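Local structure of pirin family protein (Acinetobacter baumannii, 6D0P) at residues 63-68 / 264-269; 129-134 / 258-263; 102-107 / 136-141; 26-31 / 42-47; 182-187 / 250-255. The protein probably acts as a quercetin 2,3-dioxygenase of the pirin family, a bicupin protein that binds one metal ion per subunit, manganese here and presumably iron in function. All blocks are in the same frame, centred on the assembly; numbering follows the deposited sequence. Where two conformers were deposited one is given.

Contact 1. Residues 63-68 / 264-269; sequences SHPHRG and GPFVMN. With MN (manganese (II) ion), chain G.
His66 meets Pro265 where the strand carrying two of the four protein metal ligands passes residues 264-269. His66 CB lies 3.9 Å from Pro265 O. Because CG stands beside the backbone N and anti to the carbonyl carbon (chi1 -63°), the imidazole turns away toward the metal. Along the ring, His66 ND1 comes within 3.7 Å of Pro265 CB, the two side chains crossing at about a right angle, and His66 NE2 binds manganese at 2.2 Å. His64 NE2 also holds the ion, at 2.2 Å. His108, Glu110 and two waters complete this three-histidine, one-glutamate site of the N-terminal cupin domain, which in pirins is expected to take iron. Imidazole suits both places, offering a neutral nitrogen donor on a flat ring that packs.

The backing comes from the C-terminal part of the chain. A single backbone bridge joins Arg67 and Phe266: Val267 N donates to Arg67 O at 3.1 Å, nearly straight at 171°, whereas the return bond from Arg67 N to Pro265 O is weak. Pro65 CG rests 4.0 Å from Phe266 CZ, apolar against apolar. Selenomethionine Met268, bent twice along its chain, brings SE to 3.9 Å from Arg67 CG, while the charged end of Arg67 continues to Ala104 O and Asp280. Gly68 has backbone angles that suit glycine (phi 101°), and Gly68 CA makes a close C-H...O contact with Val267 O at 3.4 Å.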
# COMPACT_ATOMS: atom_id res chain seq x y z
N SER A 63 -13.14 14.07 -6.13
CA SER A 63 -12.39 14.95 -5.24
C SER A 63 -12.60 14.56 -3.77
O SER A 63 -13.70 14.50 -3.30
CB SER A 63 -12.79 16.37 -5.47
OG SER A 63 -12.03 17.22 -4.66
N HIS A 64 -11.51 14.29 -3.07
CA HIS A 64 -11.54 13.95 -1.66
C HIS A 64 -10.23 14.40 -1.02
O HIS A 64 -9.21 14.49 -1.68
CB HIS A 64 -11.76 12.44 -1.45
CG HIS A 64 -10.68 11.59 -2.02
ND1 HIS A 64 -10.67 11.22 -3.34
CD2 HIS A 64 -9.58 11.03 -1.45
CE1 HIS A 64 -9.60 10.47 -3.57
NE2 HIS A 64 -8.92 10.35 -2.43
N PRO A 65 -10.27 14.68 0.27
CA PRO A 65 -9.09 15.13 0.96
C PRO A 65 -8.32 14.03 1.70
O PRO A 65 -8.87 12.95 1.97
CB PRO A 65 -9.64 16.12 1.99
CG PRO A 65 -10.97 15.53 2.36
CD PRO A 65 -11.47 14.93 1.06
N HIS A 66 -7.06 14.34 2.00
CA HIS A 66 -6.22 13.53 2.88
C HIS A 66 -5.35 14.47 3.71
O HIS A 66 -4.90 15.52 3.19
CB HIS A 66 -5.28 12.57 2.13
CG HIS A 66 -5.95 11.53 1.31
ND1 HIS A 66 -6.71 10.52 1.88
CD2 HIS A 66 -5.90 11.27 -0.02
CE1 HIS A 66 -7.15 9.72 0.91
NE2 HIS A 66 -6.64 10.15 -0.26
N ARG A 67 -5.09 14.10 4.96
CA ARG A 67 -4.14 14.83 5.76
C ARG A 67 -3.51 13.87 6.77
O ARG A 67 -4.22 13.05 7.37
CB ARG A 67 -4.80 16.00 6.50
CG ARG A 67 -3.90 16.67 7.53
CD ARG A 67 -4.56 17.82 8.30
NE ARG A 67 -4.71 19.01 7.46
CZ ARG A 67 -5.25 20.15 7.87
NH1 ARG A 67 -5.77 20.24 9.10
NH2 ARG A 67 -5.26 21.19 7.06
N GLY A 68 -2.19 14.00 6.93
CA GLY A 68 -1.47 13.33 8.01
C GLY A 68 -0.72 12.06 7.67
O GLY A 68 -0.03 11.51 8.54
N GLY A 264 -12.24 9.11 8.71
CA GLY A 264 -12.35 9.15 7.24
C GLY A 264 -11.00 9.20 6.53
O GLY A 264 -10.19 8.29 6.64
N PRO A 265 -10.74 10.28 5.80
CA PRO A 265 -9.42 10.31 5.15
C PRO A 265 -8.38 11.16 5.90
O PRO A 265 -7.39 11.61 5.31
CB PRO A 265 -9.80 10.88 3.79
CG PRO A 265 -10.83 11.92 4.12
CD PRO A 265 -11.58 11.37 5.32
N PHE A 266 -8.60 11.37 7.19
CA PHE A 266 -7.64 12.10 8.01
C PHE A 266 -7.07 11.15 9.07
O PHE A 266 -7.83 10.41 9.70
CB PHE A 266 -8.30 13.27 8.72
CG PHE A 266 -9.11 14.19 7.84
CD1 PHE A 266 -8.52 14.82 6.76
CD2 PHE A 266 -10.42 14.49 8.15
CE1 PHE A 266 -9.24 15.71 5.98
CE2 PHE A 266 -11.15 15.37 7.36
CZ PHE A 266 -10.55 15.99 6.29
N VAL A 267 -5.76 11.16 9.28
CA VAL A 267 -5.17 10.36 10.34
C VAL A 267 -4.14 11.25 11.04
O VAL A 267 -3.10 11.60 10.42
CB VAL A 267 -4.52 9.06 9.84
CG1 VAL A 267 -3.90 8.31 11.01
CG2 VAL A 267 -5.51 8.16 9.11
N MSE A 268 -4.44 11.63 12.27
CA MSE A 268 -3.58 12.51 13.04
C MSE A 268 -3.22 11.82 14.34
O MSE A 268 -3.39 10.59 14.47
CB MSE A 268 -4.33 13.84 13.25
CG MSE A 268 -4.64 14.55 11.91
SE MSE A 268 -2.98 15.17 11.04
CE MSE A 268 -2.35 16.49 12.36
N ASN A 269 -2.70 12.58 15.31
CA ASN A 269 -2.29 12.00 16.59
C ASN A 269 -3.34 12.28 17.67
O ASN A 269 -3.41 11.51 18.66
CB ASN A 269 -0.93 12.52 17.05
CG ASN A 269 0.20 12.11 16.13
OD1 ASN A 269 0.73 12.96 15.42
ND2 ASN A 269 0.52 10.83 16.08
MN MN G . -6.97 9.44 -2.30
O HOH W 1 -4.80 8.29 -2.56
O HOH W 2 -7.51 7.44 -1.50

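Contact 2. Residues 129-134 / 258-263; sequences WVNLPS and EPIEGY
Ser134 turns its hydroxyl into the position between backbone N and carbonyl carbon (chi1 57°), while Glu258 sets CG anti to its own carbonyl carbon (chi1 -75°) and then runs out straight. Together these torsions bring the carboxylate against both the backbone N and the hydroxyl of the serine. Ser134 N donates to Glu258 OE1 at 2.8 Å, approaching on the syn side and a little out of the carboxylate plane. Ser134 OG gives a short bond of 2.5 Å to Glu258 OE2, which it meets from above that plane. Two bonds to two different oxygens fix the rotation of the carboxylate, and glutamate is long enough to span the gap between backbones, for Ser134 CA and Glu258 CA stand 7.3 Å apart. Pro133 CA packs beside OE1.

Farther along, water fills in. One molecule donates 2.8 Å bonds toward Leu132 O and Glu258 OE1, although other acceptors compete for its protons. Another accepts from Asn131 ND2 at 2.9 Å and lies within bonding reach of Pro259 O. The carboxamide of Asn131 thus works in two directions, since OD1 receives Lys137 NZ and also Leu132 N, the latter from above its carbonyl plane. Ile260 CG1, 4.1 Å from Asn131 ND2, is only a loose van der Waals contact. The arrangement is that of two connecting segments linked by side chains and water: the segment that follows strand 121-131 of the N-terminal cupin sheet, and the connection leading from strand 245-253 of the C-terminal cupin to the short hairpin 261-263/266-268.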
# COMPACT_ATOMS: atom_id res chain seq x y z
N TRP A 129 -1.89 2.79 2.79
CA TRP A 129 -1.70 4.01 3.54
C TRP A 129 -0.58 3.77 4.56
O TRP A 129 -0.62 2.76 5.27
CB TRP A 129 -2.97 4.41 4.26
CG TRP A 129 -4.12 4.83 3.39
CD1 TRP A 129 -4.25 4.71 2.04
CD2 TRP A 129 -5.36 5.36 3.88
NE1 TRP A 129 -5.47 5.20 1.65
CE2 TRP A 129 -6.17 5.61 2.75
CE3 TRP A 129 -5.82 5.73 5.15
CZ2 TRP A 129 -7.44 6.16 2.87
CZ3 TRP A 129 -7.08 6.29 5.26
CH2 TRP A 129 -7.88 6.48 4.14
N VAL A 130 0.36 4.69 4.62
CA VAL A 130 1.49 4.65 5.54
C VAL A 130 1.42 5.88 6.44
O VAL A 130 1.33 7.04 5.97
CB VAL A 130 2.82 4.61 4.79
CG1 VAL A 130 4.01 4.51 5.74
CG2 VAL A 130 2.86 3.47 3.77
N ASN A 131 1.57 5.65 7.73
CA ASN A 131 1.49 6.72 8.70
C ASN A 131 2.80 7.50 8.73
O ASN A 131 3.85 7.01 8.35
CB ASN A 131 1.14 6.20 10.09
CG ASN A 131 0.39 7.21 10.95
OD1 ASN A 131 0.17 8.35 10.54
ND2 ASN A 131 -0.04 6.78 12.14
N LEU A 132 2.70 8.74 9.16
CA LEU A 132 3.86 9.60 9.38
C LEU A 132 4.10 9.82 10.88
O LEU A 132 3.15 9.91 11.69
CB LEU A 132 3.58 10.95 8.71
CG LEU A 132 3.57 10.94 7.18
CD1 LEU A 132 3.00 12.23 6.62
CD2 LEU A 132 4.97 10.69 6.66
N PRO A 133 5.38 9.97 11.26
CA PRO A 133 5.68 10.40 12.60
C PRO A 133 4.99 11.76 12.84
O PRO A 133 4.83 12.53 11.88
CB PRO A 133 7.20 10.60 12.64
CG PRO A 133 7.68 9.75 11.49
CD PRO A 133 6.58 9.84 10.46
N SER A 134 4.66 12.04 14.09
CA SER A 134 3.95 13.25 14.48
C SER A 134 4.61 14.50 13.91
O SER A 134 3.94 15.37 13.35
CB SER A 134 3.85 13.35 16.02
OG SER A 134 5.15 13.32 16.59
N GLU A 258 3.25 6.18 18.63
CA GLU A 258 2.58 7.47 18.80
C GLU A 258 1.08 7.21 18.67
O GLU A 258 0.66 6.26 18.00
CB GLU A 258 3.08 8.48 17.75
CG GLU A 258 4.46 9.01 18.06
CD GLU A 258 5.00 9.99 17.03
OE1 GLU A 258 4.72 9.81 15.84
OE2 GLU A 258 5.64 10.98 17.44
N PRO A 259 0.26 8.05 19.29
CA PRO A 259 -1.18 7.84 19.22
C PRO A 259 -1.74 7.93 17.79
O PRO A 259 -1.21 8.64 16.95
CB PRO A 259 -1.80 8.98 20.05
CG PRO A 259 -0.66 9.55 20.84
CD PRO A 259 0.57 9.30 19.99
N ILE A 260 -2.82 7.19 17.53
CA ILE A 260 -3.48 7.25 16.25
C ILE A 260 -4.92 7.74 16.46
O ILE A 260 -5.68 7.13 17.19
CB ILE A 260 -3.52 5.88 15.56
CG1 ILE A 260 -2.12 5.31 15.33
CG2 ILE A 260 -4.31 5.98 14.26
CD1 ILE A 260 -2.12 3.86 14.97
N GLU A 261 -5.26 8.85 15.84
CA GLU A 261 -6.63 9.35 15.86
C GLU A 261 -7.04 9.55 14.40
O GLU A 261 -6.52 10.46 13.71
CB GLU A 261 -6.73 10.64 16.69
CG GLU A 261 -6.22 10.50 18.11
CD GLU A 261 -7.16 9.83 19.10
OE1 GLU A 261 -8.39 9.88 18.87
OE2 GLU A 261 -6.67 9.28 20.11
N GLY A 262 -7.92 8.68 13.92
CA GLY A 262 -8.35 8.72 12.53
C GLY A 262 -9.82 9.03 12.38
O GLY A 262 -10.63 8.75 13.25
N TYR A 263 -10.14 9.61 11.24
CA TYR A 263 -11.51 9.92 10.88
C TYR A 263 -11.55 10.04 9.36
O TYR A 263 -10.92 10.94 8.79
CB TYR A 263 -11.97 11.21 11.55
CG TYR A 263 -13.37 11.62 11.21
CD1 TYR A 263 -14.46 10.98 11.79
CD2 TYR A 263 -13.62 12.62 10.29
CE1 TYR A 263 -15.76 11.34 11.48
CE2 TYR A 263 -14.92 13.00 9.97
CZ TYR A 263 -15.99 12.35 10.56
OH TYR A 263 -17.26 12.71 10.26
O HOH W 3 -1.27 8.94 13.72
O HOH W 4 2.42 9.28 14.32

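Contact 3. Residues 102-107 / 136-141; sequences AGAGVL and SKMTPG
Ala104 and Met138 approach to 4.1 Å between CA atoms where two tight turns meet. Residues 102-105 form a type II' turn, closed by Gly105 N to Ala102 O, and residues 136-139 form a type I turn. The link between them is one backbone bond, Ala104 N to Thr139 O at 2.8 Å, with an N-H...O angle of 157°. Gly103 CA adds a C-H...O contact to the same oxygen. Gly103 occupies the first central position of its turn with phi 56°, a region glycine tolerates readily, and its CA packs directly against Thr139 O.

In the cupin fold the first of these turns joins strand 97-101 to strand 106-112, which supplies metal ligands His108 and Glu110. The second lies in the loop after strand 121-131.

Among the side chains, Met138, a selenomethionine, starts away from the other turn, yet bends at chi2 and chi3 (both near -69°) so that its end returns to Ala104. Met138 SE reaches 3.9 Å from Ala104 CA, and Met138 CE lies 4.1 Å from Ala104 CB. The small methyl of alanine lets the bent chain come close. Thr139 OG1 donates to Ser136 O in the carbonyl plane at 2.8 Å, reinforcing the turn's own backbone bond from Thr139 N. A water accepts from Gly141 N at 2.9 Å and donates to Gly105 O.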
# COMPACT_ATOMS: atom_id res chain seq x y z
N ALA A 102 0.52 13.05 1.73
CA ALA A 102 -0.53 14.02 1.88
C ALA A 102 -0.06 15.13 2.82
O ALA A 102 -0.33 16.33 2.58
CB ALA A 102 -1.79 13.37 2.39
N GLY A 103 0.59 14.75 3.92
CA GLY A 103 1.12 15.74 4.84
C GLY A 103 0.04 16.71 5.33
O GLY A 103 -1.04 16.28 5.72
N ALA A 104 0.34 18.00 5.24
CA ALA A 104 -0.55 19.08 5.70
C ALA A 104 -1.87 19.06 4.93
O ALA A 104 -2.85 19.63 5.41
CB ALA A 104 0.12 20.43 5.56
N GLY A 105 -1.89 18.46 3.73
CA GLY A 105 -3.15 18.31 3.05
C GLY A 105 -3.05 18.28 1.53
O GLY A 105 -2.19 18.91 0.92
N VAL A 106 -3.95 17.52 0.94
CA VAL A 106 -4.13 17.42 -0.48
C VAL A 106 -5.62 17.19 -0.72
O VAL A 106 -6.32 16.56 0.10
CB VAL A 106 -3.28 16.28 -1.09
CG1 VAL A 106 -3.73 14.92 -0.59
CG2 VAL A 106 -3.30 16.29 -2.61
N LEU A 107 -6.09 17.69 -1.86
CA LEU A 107 -7.43 17.42 -2.35
C LEU A 107 -7.25 16.84 -3.76
O LEU A 107 -6.71 17.55 -4.65
CB LEU A 107 -8.24 18.71 -2.37
CG LEU A 107 -9.72 18.54 -2.70
CD1 LEU A 107 -10.46 17.88 -1.56
CD2 LEU A 107 -10.35 19.89 -3.03
N SER A 136 6.24 14.96 11.29
CA SER A 136 6.24 15.02 9.84
C SER A 136 4.83 15.18 9.27
O SER A 136 4.67 15.44 8.09
CB SER A 136 6.87 13.75 9.26
OG SER A 136 8.19 13.55 9.75
N LYS A 137 3.81 15.08 10.11
CA LYS A 137 2.45 15.05 9.59
C LYS A 137 2.06 16.34 8.88
O LYS A 137 1.26 16.28 7.94
CB LYS A 137 1.45 14.79 10.70
CG LYS A 137 1.41 13.35 11.14
CD LYS A 137 0.36 13.10 12.18
CE LYS A 137 0.19 11.63 12.48
NZ LYS A 137 -0.43 10.92 11.35
N MSE A 138 2.56 17.49 9.33
CA MSE A 138 2.13 18.76 8.72
C MSE A 138 3.15 19.33 7.75
O MSE A 138 3.14 20.53 7.47
CB MSE A 138 1.71 19.79 9.79
CG MSE A 138 0.56 19.25 10.65
SE MSE A 138 -1.12 19.11 9.59
CE MSE A 138 -1.52 21.01 9.32
N THR A 139 4.02 18.49 7.21
CA THR A 139 4.94 18.90 6.15
C THR A 139 4.11 19.08 4.87
O THR A 139 3.07 18.47 4.73
CB THR A 139 6.09 17.91 5.93
OG1 THR A 139 5.60 16.58 5.72
CG2 THR A 139 7.06 17.87 7.10
N PRO A 140 4.57 19.91 3.94
CA PRO A 140 3.82 20.09 2.71
C PRO A 140 3.67 18.78 1.92
O PRO A 140 4.61 17.94 1.87
CB PRO A 140 4.62 21.11 1.87
CG PRO A 140 5.52 21.80 2.89
CD PRO A 140 5.76 20.76 3.98
N GLY A 141 2.49 18.60 1.35
CA GLY A 141 2.21 17.44 0.50
C GLY A 141 3.16 17.40 -0.69
O GLY A 141 3.58 18.44 -1.19
O HOH W 5 0.16 20.28 1.49

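Contact 4. Residues 26-31 / 42-47; sequences YNLFSY and LLLDYA
Leu44 packs against Phe29 and Leu28 at once. Its CB sits over one face of the Phe29 ring, 3.7 Å from the centroid, a CH-pi contact, while CD2 lies 3.8 Å from Leu28 CD1. Phe29 reaches this place because CG is held between backbone N and carbonyl carbon (chi1 65°), swinging the ring across to the neighbouring strand. Leu28 and Phe29 both face Leu44, a classic beta bulge in these antiparallel strands of the N-terminal cupin sheet. Strand 205-210 of the other cupin packs on this apolar side, where branched and aromatic residues fill the interface.

Around the centre run backbone bonds, among them Leu28 N to Leu44 O at 2.7 Å and Leu44 N to Phe29 O at 3.0 Å. Asn27 and Asp45 occupy the opposite side of the sheet. Asn27 ND2 donates to Asp45 OD1 at 2.9 Å, in its own amide plane and at 169°, with carboxylate and amide nearly perpendicular. Asn27 ND2 also donates to Phe29 O, which it and Leu44 N reach from opposite faces of the carbonyl plane. Asn27 OD1 takes a bond from Arg33. With both ends engaged, the amide is fixed in orientation and probably links the bulge rigidly to Asp45.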
# COMPACT_ATOMS: atom_id res chain seq x y z
N TYR A 26 -10.84 -5.20 -1.80
CA TYR A 26 -10.91 -6.02 -0.62
C TYR A 26 -9.98 -5.35 0.39
O TYR A 26 -8.76 -5.22 0.11
CB TYR A 26 -10.44 -7.45 -0.89
CG TYR A 26 -11.26 -8.18 -1.92
CD1 TYR A 26 -11.03 -8.01 -3.28
CD2 TYR A 26 -12.32 -8.97 -1.53
CE1 TYR A 26 -11.81 -8.65 -4.23
CE2 TYR A 26 -13.13 -9.60 -2.47
CZ TYR A 26 -12.85 -9.47 -3.81
OH TYR A 26 -13.66 -10.11 -4.71
N ASN A 27 -10.55 -4.84 1.46
CA ASN A 27 -9.75 -4.23 2.50
C ASN A 27 -9.04 -5.37 3.23
O ASN A 27 -9.72 -6.20 3.81
CB ASN A 27 -10.59 -3.44 3.51
CG ASN A 27 -9.71 -2.89 4.61
OD1 ASN A 27 -9.75 -3.37 5.73
ND2 ASN A 27 -8.83 -1.97 4.25
N LEU A 28 -7.73 -5.40 3.18
CA LEU A 28 -6.99 -6.51 3.83
C LEU A 28 -6.59 -6.14 5.26
O LEU A 28 -6.42 -7.03 6.10
CB LEU A 28 -5.80 -6.90 2.96
CG LEU A 28 -6.17 -7.31 1.54
CD1 LEU A 28 -4.97 -7.90 0.83
CD2 LEU A 28 -7.34 -8.29 1.55
N PHE A 29 -6.41 -4.86 5.54
CA PHE A 29 -6.22 -4.44 6.92
C PHE A 29 -6.54 -2.95 7.03
O PHE A 29 -6.46 -2.16 6.05
CB PHE A 29 -4.83 -4.80 7.48
CG PHE A 29 -3.63 -4.14 6.85
CD1 PHE A 29 -3.34 -2.80 7.08
CD2 PHE A 29 -2.73 -4.89 6.10
CE1 PHE A 29 -2.21 -2.23 6.51
CE2 PHE A 29 -1.59 -4.32 5.57
CZ PHE A 29 -1.33 -2.98 5.77
N SER A 30 -6.89 -2.59 8.26
CA SER A 30 -7.21 -1.23 8.61
C SER A 30 -6.77 -0.94 10.06
O SER A 30 -6.95 -1.77 10.94
CB SER A 30 -8.68 -0.96 8.44
OG SER A 30 -9.00 0.34 8.92
N TYR A 31 -6.33 0.30 10.29
CA TYR A 31 -5.91 0.78 11.61
C TYR A 31 -7.12 0.80 12.56
O TYR A 31 -6.96 0.78 13.77
CB TYR A 31 -5.34 2.20 11.53
CG TYR A 31 -6.34 3.27 11.19
CD1 TYR A 31 -7.05 3.92 12.19
CD2 TYR A 31 -6.56 3.66 9.89
CE1 TYR A 31 -8.00 4.89 11.90
CE2 TYR A 31 -7.47 4.65 9.57
CZ TYR A 31 -8.21 5.25 10.58
OH TYR A 31 -9.11 6.23 10.28
N LEU A 42 -1.25 1.75 7.89
CA LEU A 42 -2.61 2.17 8.33
C LEU A 42 -3.74 1.42 7.61
O LEU A 42 -4.79 1.18 8.22
CB LEU A 42 -2.78 3.66 8.03
CG LEU A 42 -2.02 4.63 8.92
CD1 LEU A 42 -2.07 6.03 8.34
CD2 LEU A 42 -2.55 4.57 10.35
N LEU A 43 -3.54 1.06 6.36
CA LEU A 43 -4.62 0.51 5.56
C LEU A 43 -4.06 -0.13 4.29
O LEU A 43 -3.11 0.37 3.71
CB LEU A 43 -5.56 1.65 5.18
CG LEU A 43 -6.82 1.23 4.45
CD1 LEU A 43 -8.06 1.59 5.25
CD2 LEU A 43 -6.86 1.82 3.07
N LEU A 44 -4.68 -1.22 3.87
CA LEU A 44 -4.34 -1.86 2.59
C LEU A 44 -5.64 -2.30 1.92
O LEU A 44 -6.43 -3.11 2.49
CB LEU A 44 -3.39 -3.06 2.77
CG LEU A 44 -2.74 -3.58 1.49
CD1 LEU A 44 -1.59 -4.53 1.80
CD2 LEU A 44 -3.74 -4.28 0.58
N ASP A 45 -5.87 -1.72 0.75
CA ASP A 45 -7.01 -2.07 -0.11
C ASP A 45 -6.47 -2.74 -1.37
O ASP A 45 -5.60 -2.17 -2.06
CB ASP A 45 -7.83 -0.85 -0.52
CG ASP A 45 -8.82 -0.37 0.52
OD1 ASP A 45 -9.12 -1.15 1.47
OD2 ASP A 45 -9.32 0.77 0.34
N TYR A 46 -6.99 -3.91 -1.69
CA TYR A 46 -6.54 -4.62 -2.88
C TYR A 46 -7.65 -4.72 -3.92
O TYR A 46 -8.67 -5.37 -3.69
CB TYR A 46 -6.04 -6.02 -2.50
CG TYR A 46 -5.73 -6.94 -3.64
CD1 TYR A 46 -4.99 -6.52 -4.73
CD2 TYR A 46 -6.11 -8.27 -3.61
CE1 TYR A 46 -4.67 -7.38 -5.78
CE2 TYR A 46 -5.78 -9.14 -4.64
CZ TYR A 46 -5.07 -8.69 -5.74
OH TYR A 46 -4.76 -9.55 -6.77
N ALA A 47 -7.46 -4.08 -5.06
CA ALA A 47 -8.38 -4.27 -6.17
C ALA A 47 -7.91 -5.51 -6.93
O ALA A 47 -6.97 -5.43 -7.74
CB ALA A 47 -8.40 -3.06 -7.06

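Contact 5. Residues 182-187 / 250-255; sequences PLNVWD and VLTGQP
Strands 183-190 and 245-253 are antiparallel neighbours in the large sheet of the C-terminal cupin, and this contact is their pairing near one end. Thr252 and Asn184 form a hydrogen-bonded pair, with Asn184 N to Thr252 O at 2.8 Å and Thr252 N to Asn184 O at 3.0 Å. Trp186 and Val250 repeat the pattern two residues further on, past the non-hydrogen-bonded pair Val185-Leu251.

The side chains divide by face. On one, Val185 and Leu251 lie side by side, Val185 CG1 being 3.8 Å from Leu251 CD2; these apolar residues pack into the interface between the domains, where Phe41 and Leu128 of the N-terminal cupin meet both. Gly253 opposes Leu183 there with CA atoms only 3.9 Å apart, a closeness that suits glycine.

On the other face, Asn184 ND2 donates to Thr252 OG1 at 2.9 Å, close to its amide plane. The threonine hydroxyl stands between backbone N and carbonyl carbon (chi1 86°), alongside the amide. Asn184 OD1 is taken up by Glu169 N, which fixes which way round the amide lies, while Asn184 CB rests over one face of the Trp186 indole. Val250 CG1 comes 3.7 Å from Trp186 CE3. At the strand end, Gln254 N bonds to Pro182 O, and a water donates to that same oxygen and, at 2.7 Å, to Gln254 O.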
# COMPACT_ATOMS: atom_id res chain seq x y z
N PRO A 182 12.01 4.45 9.28
CA PRO A 182 12.58 3.22 8.72
C PRO A 182 11.48 2.20 8.40
O PRO A 182 10.75 1.77 9.30
CB PRO A 182 13.53 2.69 9.80
CG PRO A 182 13.87 3.92 10.60
CD PRO A 182 12.55 4.66 10.64
N LEU A 183 11.36 1.83 7.13
CA LEU A 183 10.34 0.90 6.72
C LEU A 183 10.69 0.29 5.36
O LEU A 183 11.50 0.84 4.58
CB LEU A 183 8.96 1.57 6.73
CG LEU A 183 8.70 2.65 5.69
CD1 LEU A 183 8.16 2.05 4.41
CD2 LEU A 183 7.69 3.65 6.21
N ASN A 184 10.12 -0.88 5.14
CA ASN A 184 10.26 -1.64 3.91
C ASN A 184 8.89 -1.90 3.29
O ASN A 184 7.92 -2.27 3.98
CB ASN A 184 10.89 -3.02 4.14
CG ASN A 184 12.35 -2.95 4.51
OD1 ASN A 184 13.15 -2.45 3.72
ND2 ASN A 184 12.71 -3.50 5.67
N VAL A 185 8.85 -1.74 1.98
CA VAL A 185 7.71 -2.15 1.19
C VAL A 185 8.29 -2.92 0.03
O VAL A 185 9.00 -2.34 -0.83
CB VAL A 185 6.80 -1.00 0.71
CG1 VAL A 185 5.72 -1.52 -0.23
CG2 VAL A 185 6.15 -0.25 1.87
N TRP A 186 8.07 -4.23 0.06
CA TRP A 186 8.57 -5.11 -0.98
C TRP A 186 7.39 -5.82 -1.64
O TRP A 186 6.46 -6.24 -0.94
CB TRP A 186 9.53 -6.16 -0.41
CG TRP A 186 10.65 -5.64 0.44
CD1 TRP A 186 11.29 -4.44 0.32
CD2 TRP A 186 11.32 -6.37 1.48
NE1 TRP A 186 12.28 -4.35 1.27
CE2 TRP A 186 12.33 -5.52 1.99
CE3 TRP A 186 11.13 -7.62 2.07
CZ2 TRP A 186 13.16 -5.90 3.04
CZ3 TRP A 186 11.95 -8.00 3.12
CH2 TRP A 186 12.95 -7.15 3.59
N ASP A 187 7.39 -5.96 -2.95
CA ASP A 187 6.30 -6.74 -3.57
C ASP A 187 6.93 -7.76 -4.52
O ASP A 187 8.11 -7.69 -4.86
CB ASP A 187 5.23 -5.86 -4.21
CG ASP A 187 5.53 -5.34 -5.60
OD1 ASP A 187 6.67 -5.50 -6.04
OD2 ASP A 187 4.61 -4.76 -6.23
N VAL A 250 5.57 -7.71 1.26
CA VAL A 250 6.10 -7.76 2.61
C VAL A 250 6.24 -6.30 3.08
O VAL A 250 6.87 -5.49 2.41
CB VAL A 250 7.44 -8.51 2.68
CG1 VAL A 250 8.10 -8.39 4.04
CG2 VAL A 250 7.26 -9.97 2.29
N LEU A 251 5.63 -5.99 4.21
CA LEU A 251 5.63 -4.65 4.75
C LEU A 251 6.27 -4.70 6.13
O LEU A 251 5.80 -5.46 6.98
CB LEU A 251 4.19 -4.17 4.88
CG LEU A 251 3.32 -4.32 3.63
CD1 LEU A 251 1.89 -3.96 3.97
CD2 LEU A 251 3.84 -3.45 2.49
N THR A 252 7.33 -3.95 6.35
CA THR A 252 7.95 -3.92 7.68
C THR A 252 8.23 -2.47 8.04
O THR A 252 8.39 -1.61 7.15
CB THR A 252 9.25 -4.72 7.78
OG1 THR A 252 10.38 -3.94 7.38
CG2 THR A 252 9.22 -5.98 6.95
N GLY A 253 8.35 -2.23 9.34
CA GLY A 253 8.72 -0.93 9.75
C GLY A 253 8.86 -0.77 11.24
O GLY A 253 8.30 -1.53 12.06
N GLN A 254 9.66 0.23 11.60
CA GLN A 254 9.83 0.61 12.98
C GLN A 254 8.48 1.16 13.46
O GLN A 254 7.93 2.07 12.84
CB GLN A 254 10.91 1.67 13.12
CG GLN A 254 11.12 2.14 14.56
CD GLN A 254 11.62 1.02 15.44
OE1 GLN A 254 12.47 0.24 15.03
NE2 GLN A 254 11.10 0.93 16.65
N PRO A 255 7.92 0.58 14.53
CA PRO A 255 6.65 1.08 15.05
C PRO A 255 6.80 2.56 15.46
O PRO A 255 7.83 2.95 15.99
CB PRO A 255 6.26 0.20 16.24
CG PRO A 255 7.17 -0.99 16.18
CD PRO A 255 8.32 -0.62 15.26
O HOH W 6 8.65 3.22 10.47

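How the contacts relate
Contacts 4 and 5 are buried strand pairings, one in each cupin sheet, and they meet through Phe29 and Leu44 against Leu251, so apolar side chains join the domains there. Contacts 2 and 3 are only partly buried: contact 2 rests on a carboxylate with two bonds plus waters, contact 3 on two turns joined by one backbone bond and a water. Contact 1 is buried yet polar at its metal end, and joins the other two: strand 266-268 pairs with strand 261-263 of contact 2, while strand 64-66 neighbours strand 106-112 of contact 3. Lys137 of contact 3 ties these regions together, its NZ bonding Asn131, Gly68 and Val267. Contact 4 continues into contact 2 through Trp129, bonded to Leu42 and Leu43.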